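Local coordinates for Rev protein (Borrelia burgdorferi, PDB 5EQZ) that is of unconfirmed function, a plasmid-encoded, largely helical Borrelia protein that is probably a lipoprotein, at residues Ser18-Glu21 with Asp22-Leu26; Asn66-Gln69 with Asp70-Ala74; Ala82-Thr85 with Ile86-Thr90; Lys92-Asp95 with Ile96-Arg99. All coordinates share one frame; numbering follows the deposited sequence.

Interaction 1: Ser18-Glu21 with Asp22-Leu26; sequences SLME and DVLAL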
loop_
_atom_site.group_PDB
_atom_site.type_symbol
_atom_site.label_atom_id
_atom_site.label_comp_id
_atom_site.label_asym_id
_atom_site.label_seq_id
_atom_site.Cartn_x
_atom_site.Cartn_y
_atom_site.Cartn_z
ATOM N N SER A 18 1.444 18.425 6.991
ATOM C CA SER A 18 2.078 17.302 7.683
ATOM C C SER A 18 1.554 15.977 7.148
ATOM O O SER A 18 2.331 15.055 6.875
ATOM C CB SER A 18 1.830 17.414 9.187
ATOM O OG SER A 18 2.426 16.333 9.886
ATOM N N LEU A 19 0.238 15.865 6.988
ATOM C CA LEU A 19 -0.330 14.642 6.434
ATOM C C LEU A 19 0.116 14.435 4.991
ATOM O O LEU A 19 0.383 13.295 4.579
ATOM C CB LEU A 19 -1.852 14.687 6.552
ATOM C CG LEU A 19 -2.643 13.423 6.247
ATOM C CD1 LEU A 19 -2.053 12.218 6.986
ATOM C CD2 LEU A 19 -4.110 13.639 6.652
ATOM N N MET A 20 0.229 15.523 4.216
ATOM C CA MET A 20 0.700 15.415 2.839
ATOM C C MET A 20 2.122 14.834 2.795
ATOM O O MET A 20 2.423 13.954 1.980
ATOM C CB MET A 20 0.676 16.790 2.150
ATOM C CG MET A 20 1.287 16.748 0.727
ATOM S SD MET A 20 0.319 15.785 -0.469
ATOM C CE MET A 20 -0.621 17.018 -1.278
ATOM N N GLU A 21 3.012 15.315 3.672
ATOM C CA GLU A 21 4.387 14.815 3.659
ATOM C C GLU A 21 4.432 13.325 3.991
ATOM O O GLU A 21 5.212 12.574 3.391
ATOM C CB GLU A 21 5.275 15.594 4.634
ATOM C CG GLU A 21 5.421 17.119 4.344
ATOM C CD GLU A 21 6.042 17.424 2.990
ATOM O OE1 GLU A 21 6.558 16.507 2.313
ATOM O OE2 GLU A 21 6.002 18.602 2.558
ATOM N N ASP A 22 3.580 12.882 4.920
ATOM C CA ASP A 22 3.498 11.457 5.246
ATOM C C ASP A 22 2.959 10.657 4.065
ATOM O O ASP A 22 3.481 9.579 3.754
ATOM C CB ASP A 22 2.615 11.239 6.478
ATOM C CG ASP A 22 3.289 11.640 7.778
ATOM O OD1 ASP A 22 4.526 11.567 7.881
ATOM O OD2 ASP A 22 2.557 11.989 8.724
ATOM N N VAL A 23 1.913 11.168 3.394
ATOM C CA VAL A 23 1.331 10.482 2.241
ATOM C C VAL A 23 2.345 10.373 1.111
ATOM O O VAL A 23 2.450 9.329 0.447
ATOM C CB VAL A 23 0.048 11.207 1.789
ATOM C CG1 VAL A 23 -0.378 10.788 0.371
ATOM C CG2 VAL A 23 -1.066 10.952 2.787
ATOM N N LEU A 24 3.138 11.423 0.896
ATOM C CA LEU A 24 4.128 11.393 -0.174
ATOM C C LEU A 24 5.247 10.390 0.093
ATOM O O LEU A 24 5.944 10.008 -0.852
ATOM C CB LEU A 24 4.724 12.789 -0.383
ATOM C CG LEU A 24 3.771 13.837 -0.962
ATOM C CD1 LEU A 24 4.477 15.190 -1.039
ATOM C CD2 LEU A 24 3.232 13.414 -2.328
ATOM N N ALA A 25 5.428 9.960 1.340
ATOM C CA ALA A 25 6.436 8.956 1.699
ATOM C C ALA A 25 5.927 7.523 1.595
ATOM O O ALA A 25 6.724 6.583 1.788
ATOM C CB ALA A 25 6.946 9.195 3.124
ATOM N N LEU A 26 4.641 7.336 1.315
ATOM C CA LEU A 26 4.107 6.005 1.052
ATOM C C LEU A 26 4.839 5.384 -0.133
ATOM O O LEU A 26 5.126 6.055 -1.133
ATOM C CB LEU A 26 2.608 6.089 0.755
ATOM C CG LEU A 26 1.657 6.332 1.928
ATOM C CD1 LEU A 26 0.250 6.688 1.415
ATOM C CD2 LEU A 26 1.608 5.147 2.871
HETATM O O HOH W 1 1.367 14.156 9.922
#

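Interaction 2: Asn66-Gln69 with Asp70-Ala74; sequences NSFQ and DKLAA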
loop_
_atom_site.group_PDB
_atom_site.type_symbol
_atom_site.label_atom_id
_atom_site.label_comp_id
_atom_site.label_asym_id
_atom_site.label_seq_id
_atom_site.Cartn_x
_atom_site.Cartn_y
_atom_site.Cartn_z
ATOM N N ASN A 66 -5.634 13.790 -3.976
ATOM C CA ASN A 66 -5.100 13.307 -5.250
ATOM C C ASN A 66 -3.825 12.497 -5.037
ATOM O O ASN A 66 -3.649 11.419 -5.630
ATOM C CB ASN A 66 -4.828 14.468 -6.200
ATOM C CG ASN A 66 -6.102 15.107 -6.723
ATOM O OD1 ASN A 66 -7.180 14.519 -6.665
ATOM N ND2 ASN A 66 -5.975 16.318 -7.254
ATOM N N SER A 67 -2.917 13.005 -4.197
ATOM C CA SER A 67 -1.659 12.290 -3.960
ATOM C C SER A 67 -1.907 10.951 -3.290
ATOM O O SER A 67 -1.259 9.951 -3.631
ATOM C CB SER A 67 -0.718 13.138 -3.102
ATOM O OG SER A 67 -0.200 14.222 -3.861
ATOM N N PHE A 68 -2.842 10.899 -2.344
ATOM C CA PHE A 68 -3.131 9.622 -1.700
ATOM C C PHE A 68 -3.686 8.620 -2.701
ATOM O O PHE A 68 -3.269 7.458 -2.732
ATOM C CB PHE A 68 -4.115 9.787 -0.551
ATOM C CG PHE A 68 -4.471 8.477 0.093
ATOM C CD1 PHE A 68 -3.617 7.910 1.028
ATOM C CD2 PHE A 68 -5.618 7.795 -0.268
ATOM C CE1 PHE A 68 -3.915 6.678 1.605
ATOM C CE2 PHE A 68 -5.919 6.555 0.301
ATOM C CZ PHE A 68 -5.067 6.006 1.246
ATOM N N GLN A 69 -4.652 9.041 -3.518
ATOM C CA GLN A 69 -5.206 8.115 -4.498
ATOM C C GLN A 69 -4.134 7.610 -5.456
ATOM O O GLN A 69 -4.181 6.451 -5.892
ATOM C CB GLN A 69 -6.357 8.785 -5.250
ATOM C CG GLN A 69 -7.632 8.932 -4.409
ATOM C CD GLN A 69 -8.186 7.592 -3.904
ATOM O OE1 GLN A 69 -8.204 6.590 -4.629
ATOM N NE2 GLN A 69 -8.638 7.577 -2.650
ATOM N N ASP A 70 -3.139 8.439 -5.773
ATOM C CA ASP A 70 -2.087 7.975 -6.671
ATOM C C ASP A 70 -1.153 6.994 -5.973
ATOM O O ASP A 70 -0.697 6.018 -6.589
ATOM C CB ASP A 70 -1.306 9.159 -7.219
ATOM C CG ASP A 70 -2.135 10.017 -8.154
ATOM O OD1 ASP A 70 -3.154 9.534 -8.710
ATOM O OD2 ASP A 70 -1.761 11.184 -8.337
ATOM N N LYS A 71 -0.855 7.231 -4.694
ATOM C CA LYS A 71 -0.095 6.248 -3.920
ATOM C C LYS A 71 -0.882 4.952 -3.769
ATOM O O LYS A 71 -0.309 3.857 -3.852
ATOM C CB LYS A 71 0.266 6.809 -2.545
ATOM C CG LYS A 71 1.279 7.948 -2.608
ATOM C CD LYS A 71 2.623 7.485 -3.157
ATOM C CE LYS A 71 3.558 8.663 -3.433
ATOM N NZ LYS A 71 4.984 8.268 -3.318
ATOM N N LEU A 72 -2.199 5.048 -3.564
ATOM C CA LEU A 72 -3.001 3.829 -3.457
ATOM C C LEU A 72 -3.040 3.056 -4.772
ATOM O O LEU A 72 -2.910 1.822 -4.777
ATOM C CB LEU A 72 -4.409 4.172 -2.982
ATOM C CG LEU A 72 -5.337 2.976 -2.803
ATOM C CD1 LEU A 72 -4.742 2.008 -1.784
ATOM C CD2 LEU A 72 -6.708 3.490 -2.344
ATOM N N ALA A 73 -3.237 3.751 -5.895
ATOM C CA ALA A 73 -3.225 3.073 -7.193
ATOM C C ALA A 73 -1.906 2.337 -7.432
ATOM O O ALA A 73 -1.892 1.205 -7.942
ATOM C CB ALA A 73 -3.484 4.083 -8.311
ATOM N N ALA A 74 -0.786 2.961 -7.073
ATOM C CA ALA A 74 0.502 2.293 -7.252
ATOM C C ALA A 74 0.620 1.061 -6.362
ATOM O O ALA A 74 1.104 0.010 -6.810
ATOM C CB ALA A 74 1.642 3.267 -6.966
#

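Interaction 3: Ala82-Thr85 with Ile86-Thr90; sequences AKNT and IENIT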
loop_
_atom_site.group_PDB
_atom_site.type_symbol
_atom_site.label_atom_id
_atom_site.label_comp_id
_atom_site.label_asym_id
_atom_site.label_seq_id
_atom_site.Cartn_x
_atom_site.Cartn_y
_atom_site.Cartn_z
ATOM N N ALA A 82 2.726 -8.492 -8.247
ATOM C CA ALA A 82 3.450 -9.519 -7.498
ATOM C C ALA A 82 2.646 -10.816 -7.428
ATOM O O ALA A 82 3.206 -11.918 -7.561
ATOM C CB ALA A 82 3.782 -9.007 -6.092
ATOM N N LYS A 83 1.328 -10.702 -7.226
ATOM C CA LYS A 83 0.469 -11.883 -7.153
ATOM C C LYS A 83 0.509 -12.658 -8.460
ATOM O O LYS A 83 0.693 -13.884 -8.474
ATOM C CB LYS A 83 -0.969 -11.463 -6.838
ATOM C CG LYS A 83 -1.986 -12.604 -6.971
ATOM C CD LYS A 83 -3.415 -12.067 -6.909
ATOM C CE LYS A 83 -4.423 -13.179 -7.109
ATOM N NZ LYS A 83 -5.536 -13.105 -6.125
ATOM N N ASN A 84 0.344 -11.949 -9.576
ATOM C CA ASN A 84 0.351 -12.597 -10.880
ATOM C C ASN A 84 1.678 -13.307 -11.130
ATOM O O ASN A 84 1.708 -14.488 -11.505
ATOM C CB ASN A 84 0.071 -11.552 -11.957
ATOM C CG ASN A 84 0.011 -12.154 -13.330
ATOM O OD1 ASN A 84 -0.952 -12.839 -13.675
ATOM N ND2 ASN A 84 1.046 -11.913 -14.128
ATOM N N THR A 85 2.790 -12.596 -10.925
ATOM C CA THR A 85 4.115 -13.188 -11.097
ATOM C C THR A 85 4.288 -14.444 -10.257
ATOM O O THR A 85 4.733 -15.478 -10.761
ATOM C CB THR A 85 5.192 -12.167 -10.733
ATOM O OG1 THR A 85 5.093 -11.048 -11.623
ATOM C CG2 THR A 85 6.575 -12.794 -10.850
ATOM N N ILE A 86 3.959 -14.369 -8.964
ATOM C CA ILE A 86 4.144 -15.532 -8.090
ATOM C C ILE A 86 3.311 -16.703 -8.583
ATOM O O ILE A 86 3.789 -17.844 -8.644
ATOM C CB ILE A 86 3.794 -15.170 -6.635
ATOM C CG1 ILE A 86 4.831 -14.201 -6.051
ATOM C CG2 ILE A 86 3.639 -16.416 -5.783
ATOM C CD1 ILE A 86 4.428 -13.623 -4.700
ATOM N N GLU A 87 2.057 -16.441 -8.960
ATOM C CA GLU A 87 1.201 -17.519 -9.454
ATOM C C GLU A 87 1.773 -18.177 -10.697
ATOM O O GLU A 87 1.635 -19.394 -10.875
ATOM C CB GLU A 87 -0.199 -16.988 -9.750
ATOM C CG GLU A 87 -1.026 -16.694 -8.524
ATOM C CD GLU A 87 -2.374 -16.121 -8.879
ATOM O OE1 GLU A 87 -2.509 -15.563 -9.992
ATOM O OE2 GLU A 87 -3.299 -16.236 -8.048
ATOM N N ASN A 88 2.417 -17.404 -11.566
ATOM C CA ASN A 88 2.875 -17.918 -12.851
ATOM C C ASN A 88 4.261 -18.552 -12.814
ATOM O O ASN A 88 4.716 -19.055 -13.846
ATOM C CB ASN A 88 2.857 -16.811 -13.898
ATOM C CG ASN A 88 1.453 -16.410 -14.289
ATOM O OD1 ASN A 88 1.264 -15.503 -15.092
ATOM N ND2 ASN A 88 0.463 -17.093 -13.740
ATOM N N ILE A 89 4.952 -18.533 -11.674
ATOM C CA ILE A 89 6.211 -19.265 -11.574
ATOM C C ILE A 89 5.931 -20.753 -11.746
ATOM O O ILE A 89 4.995 -21.300 -11.153
ATOM C CB ILE A 89 6.908 -18.964 -10.239
ATOM C CG1 ILE A 89 7.350 -17.497 -10.186
ATOM C CG2 ILE A 89 8.091 -19.909 -10.038
ATOM C CD1 ILE A 89 7.853 -17.060 -8.835
ATOM N N THR A 90 6.738 -21.412 -12.569
ATOM C CA THR A 90 6.410 -22.768 -13.036
ATOM C C THR A 90 7.011 -23.870 -12.164
ATOM O O THR A 90 6.283 -24.659 -11.557
ATOM C CB THR A 90 6.857 -22.918 -14.488
ATOM O OG1 THR A 90 8.098 -22.222 -14.670
ATOM C CG2 THR A 90 5.818 -22.329 -15.406
#

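Interaction 4: Lys92-Asp95 with Ile96-Arg99; sequences KDQD and ISKR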
loop_
_atom_site.group_PDB
_atom_site.type_symbol
_atom_site.label_atom_id
_atom_site.label_comp_id
_atom_site.label_asym_id
_atom_site.label_seq_id
_atom_site.Cartn_x
_atom_site.Cartn_y
_atom_site.Cartn_z
ATOM N N LYS A 92 8.167 -24.305 -9.173
ATOM C CA LYS A 92 8.183 -23.519 -7.942
ATOM C C LYS A 92 9.074 -24.123 -6.865
ATOM O O LYS A 92 9.457 -23.410 -5.931
ATOM C CB LYS A 92 6.763 -23.354 -7.394
ATOM C CG LYS A 92 5.851 -22.464 -8.232
ATOM C CD LYS A 92 4.533 -22.229 -7.508
ATOM C CE LYS A 92 3.695 -21.110 -8.139
ATOM N NZ LYS A 92 3.458 -21.298 -9.591
ATOM N N ASP A 93 9.425 -25.405 -6.958
ATOM C CA ASP A 93 10.273 -25.959 -5.916
ATOM C C ASP A 93 11.757 -25.773 -6.191
ATOM O O ASP A 93 12.570 -26.088 -5.322
ATOM C CB ASP A 93 9.959 -27.435 -5.683
ATOM C CG ASP A 93 8.533 -27.652 -5.244
ATOM O OD1 ASP A 93 7.728 -28.124 -6.071
ATOM O OD2 ASP A 93 8.209 -27.298 -4.090
ATOM N N GLN A 94 12.132 -25.247 -7.354
ATOM C CA GLN A 94 13.533 -24.926 -7.586
ATOM C C GLN A 94 13.988 -23.822 -6.637
ATOM O O GLN A 94 13.225 -22.902 -6.309
ATOM C CB GLN A 94 13.764 -24.478 -9.030
ATOM C CG GLN A 94 13.373 -25.508 -10.088
ATOM C CD GLN A 94 14.115 -26.829 -9.927
ATOM O OE1 GLN A 94 15.323 -26.892 -10.123
ATOM N NE2 GLN A 94 13.394 -27.890 -9.582
ATOM N N ASP A 95 15.252 -23.915 -6.210
ATOM C CA ASP A 95 15.848 -22.874 -5.370
ATOM C C ASP A 95 15.574 -21.487 -5.931
ATOM O O ASP A 95 15.156 -20.578 -5.198
ATOM C CB ASP A 95 17.362 -23.082 -5.240
ATOM C CG ASP A 95 17.737 -24.161 -4.230
ATOM O OD1 ASP A 95 16.828 -24.810 -3.670
ATOM O OD2 ASP A 95 18.960 -24.356 -4.008
ATOM N N ILE A 96 15.813 -21.303 -7.237
ATOM C CA ILE A 96 15.647 -19.982 -7.846
ATOM C C ILE A 96 14.195 -19.521 -7.751
ATOM O O ILE A 96 13.917 -18.341 -7.489
ATOM C CB ILE A 96 16.139 -20.006 -9.304
ATOM C CG1 ILE A 96 17.620 -20.389 -9.359
ATOM C CG2 ILE A 96 15.928 -18.666 -9.964
ATOM C CD1 ILE A 96 18.133 -20.672 -10.774
ATOM N N SER A 97 13.246 -20.440 -7.959
ATOM C CA SER A 97 11.829 -20.087 -7.887
ATOM C C SER A 97 11.413 -19.704 -6.471
ATOM O O SER A 97 10.607 -18.785 -6.284
ATOM C CB SER A 97 10.978 -21.251 -8.396
ATOM O OG SER A 97 11.307 -21.597 -9.733
ATOM N N LYS A 98 11.938 -20.406 -5.460
ATOM C CA LYS A 98 11.625 -20.078 -4.071
ATOM C C LYS A 98 12.112 -18.684 -3.697
ATOM O O LYS A 98 11.372 -17.900 -3.077
ATOM C CB LYS A 98 12.236 -21.118 -3.135
ATOM C CG LYS A 98 11.557 -22.472 -3.141
ATOM C CD LYS A 98 12.340 -23.380 -2.186
ATOM C CE LYS A 98 11.883 -24.801 -2.231
ATOM N NZ LYS A 98 12.756 -25.619 -1.338
ATOM N N ARG A 99 13.357 -18.355 -4.054
ATOM C CA ARG A 99 13.855 -17.010 -3.767
ATOM C C ARG A 99 13.055 -15.954 -4.517
ATOM O O ARG A 99 12.836 -14.849 -3.998
ATOM C CB ARG A 99 15.339 -16.891 -4.111
ATOM C CG ARG A 99 16.226 -17.835 -3.317
ATOM C CD ARG A 99 17.713 -17.536 -3.486
ATOM N NE ARG A 99 18.284 -18.166 -4.671
ATOM C CZ ARG A 99 19.021 -19.273 -4.629
ATOM N NH1 ARG A 99 19.267 -19.868 -3.467
ATOM N NH2 ARG A 99 19.509 -19.796 -5.743
HETATM O O HOH W 2 14.870 -26.254 -3.373
#

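Interaction 1: Ser18-Glu21 with Asp22-Leu26
Met20 sets CG beside its own carbonyl carbon (chi1 175°), while Leu24, with CG anti to its carbonyl carbon (chi1 -69°), turns that branch back toward Met20 O and the thioether. The two chains cross at a slant, Met20 CG reaching Leu24 CD1 at 4.0 Å, with Met20 SD 4.0 Å from Leu24 CG. A flexible thioether suits this spot, since the bends at its second and third torsions bring the sulfur against the leucine branch, and Ser67 of helix 55-88 touches both residues. On the neighbouring, buried face of the helix are Leu19 and Val23, with Leu19 CD1 only loosely against Val23 CG2 at 4.5 Å; Leu19 also packs on Ile42 and Leu64. On the polar flank water 1 donates to Asp22 OD2 at 2.7 Å; its approach to Ser18 OG, at 2.4 Å, is too short to trust and remains doubtful. The backbone adds i to i+4 bonds, Leu24 N to Met20 O being 2.8 Å, whereas Ala25 N to Glu21 O is weak at 127°. Alongside that weak bond, Lys71 NZ of helix 55-88 supplies N-H partners to the carbonyls of Leu24 and Leu26, which implies that a lysine from another helix helps satisfy these backbone oxygens.

Interaction 2: Asn66-Gln69 with Asp70-Ala74
The Phe68 ring meets Leu72 obliquely, ring atom CE2 standing 4.1 Å from Leu72 CD2, while the amide nitrogen NE2 of Gln69 lies at the ring's edge and in its plane. Around the same ring gather Phe35, Tyr38 and Ile42 of helix 32-48 and Val23 of helix 10-24, so a large flat aromatic is well placed to fill the space between three helices. Its CG stands anti to the backbone N (chi1 178°), which carries the ring out from the helix toward those neighbours. Leu72 has the same first torsion (chi1 -179°) and sends CD2 to the place where the ring and the Gln69 side chain converge. Gln69 and Leu72 run side by side in the same direction, with Gln69 OE1 4.1 Å from Leu72 CD2; the bent glutamine thus lays its amide beside both apolar groups on the more exposed flank.

Lys71 serves another purpose. Its CG packs against Ser67 O at 3.4 Å, and the chain, bent at its second torsion, then leads away toward its NZ partners, Leu24 O and Leu26 O. Asp70 folds back over the preceding turn, where its OD2 and Asn66 O are both acceptors 3.3 Å apart, a contact that gives no bond. Four regular backbone bonds join the two segments, among them Leu72 N to Phe68 O at 2.8 Å and Ala73 N to Gln69 O at 164°. Apolar residues four apart on the inner face, with polar ones outside, are typical of an amphipathic helix in an antiparallel helical bundle.

Interaction 3: Ala82-Thr85 with Ile86-Thr90
Ile86 and Ala82 form the tight side of this last part of helix 55-88, an amphipathic helix in a helical bundle, whereas Asn84 and Asn88 lie on its loose, exposed side. On the packed side Ile86 sets CG1 anti to its carbonyl carbon (chi1 -69°), so the branch runs back along the helix and CG1 comes within 3.2 Å of Ala82 O. Ala82, buried and small, contributes its carbonyl oxygen here, and the branched isoleucine reaches Ala130 of helix 122-142 and Glu104 of helix 95-107. Ile86 N also gives a nearly straight bond to Ala82 O, 166° at the hydrogen.

Lys83 and Glu87 occupy an intermediate flank. The lysine passes the carboxylate at an angle, and it is its methylene CE that meets Glu87 OE2, at 3.4 Å. The charged ends stay 4.3 Å apart, Lys83 NZ to Glu87 OE2, beyond a salt bridge; the ammonium instead pairs with Asp135 of helix 122-142, although the nearby carboxylate probably still favours its positive charge.

On the exposed side the two asparagine amides are turned 73° against each other, and Asn84 ND2 remains 3.7 Å from Asn88 OD1, a proximity rather than a bond. Asparagine, polar and uncharged, suits such an exposed surface. Thr85 O receives weak bonds from both Asn88 N and Ile89 N, and Ile89 folds its side chain back so that CG1 lies 3.4 Å from Thr85 O.

Interaction 4: Lys92-Asp95 with Ile96-Arg99
The start of helix 95-107 is built here, with Gln94 at the N-cap position and the i to i+4 bonds beginning at its own carbonyl. Lys98 N reaches Gln94 O at 2.9 Å and Arg99 N reaches Asp95 O at 3.1 Å, the latter almost straight at 171°. Water 2 ties the opening turn together: it donates to Asp93 O and to Asp95 OD1, the latter 2.5 Å away, and accepts from Lys98 NZ at 3.0 Å. Lysine suits this place because its extended chain, with CE 3.4 Å from Asp93 O, lies along the incoming loop before NZ reaches both the water and Leu115 O. Asp95, in the first turn, puts a negative charge where the helix dipole would probably favour it. Arg99 bends at its third torsion (chi3 -85°) and brings its guanidinium over Asp95, CB of which lies 4.0 Å from NH2 over one face; the carboxylate is well out of that plane, leaving attraction between charges without a directed bond. Ser97 is short enough to sit against the loop, CB 3.6 Å from Lys92 O, and its hydroxyl bonds to Asp91 O. An N-cap residue followed by an acidic residue in the first turn is typical of a helix N-terminus.

Overall arrangement
The four contacts come in series along one chain: interaction 1 at the end of helix 10-24, interactions 2 and 3 on the long helix 55-88, and interaction 4 where helix 95-107 begins. Interactions 1 and 2 have centres 11 Å apart and touch through Val23, Phe68 and the Lys71 ammonium group. Interactions 3 and 4, with centres 12 Å apart, are joined by Lys92 NZ on Glu87 O and by Ile89 against Ser97. The 24 Å between the centres of interactions 2 and 3 is spanned by helix 55-88, which thus connects two packing regions of an elongated helical protein, one with helices 10-24 and 32-48, the other with helices 95-107 and 122-142.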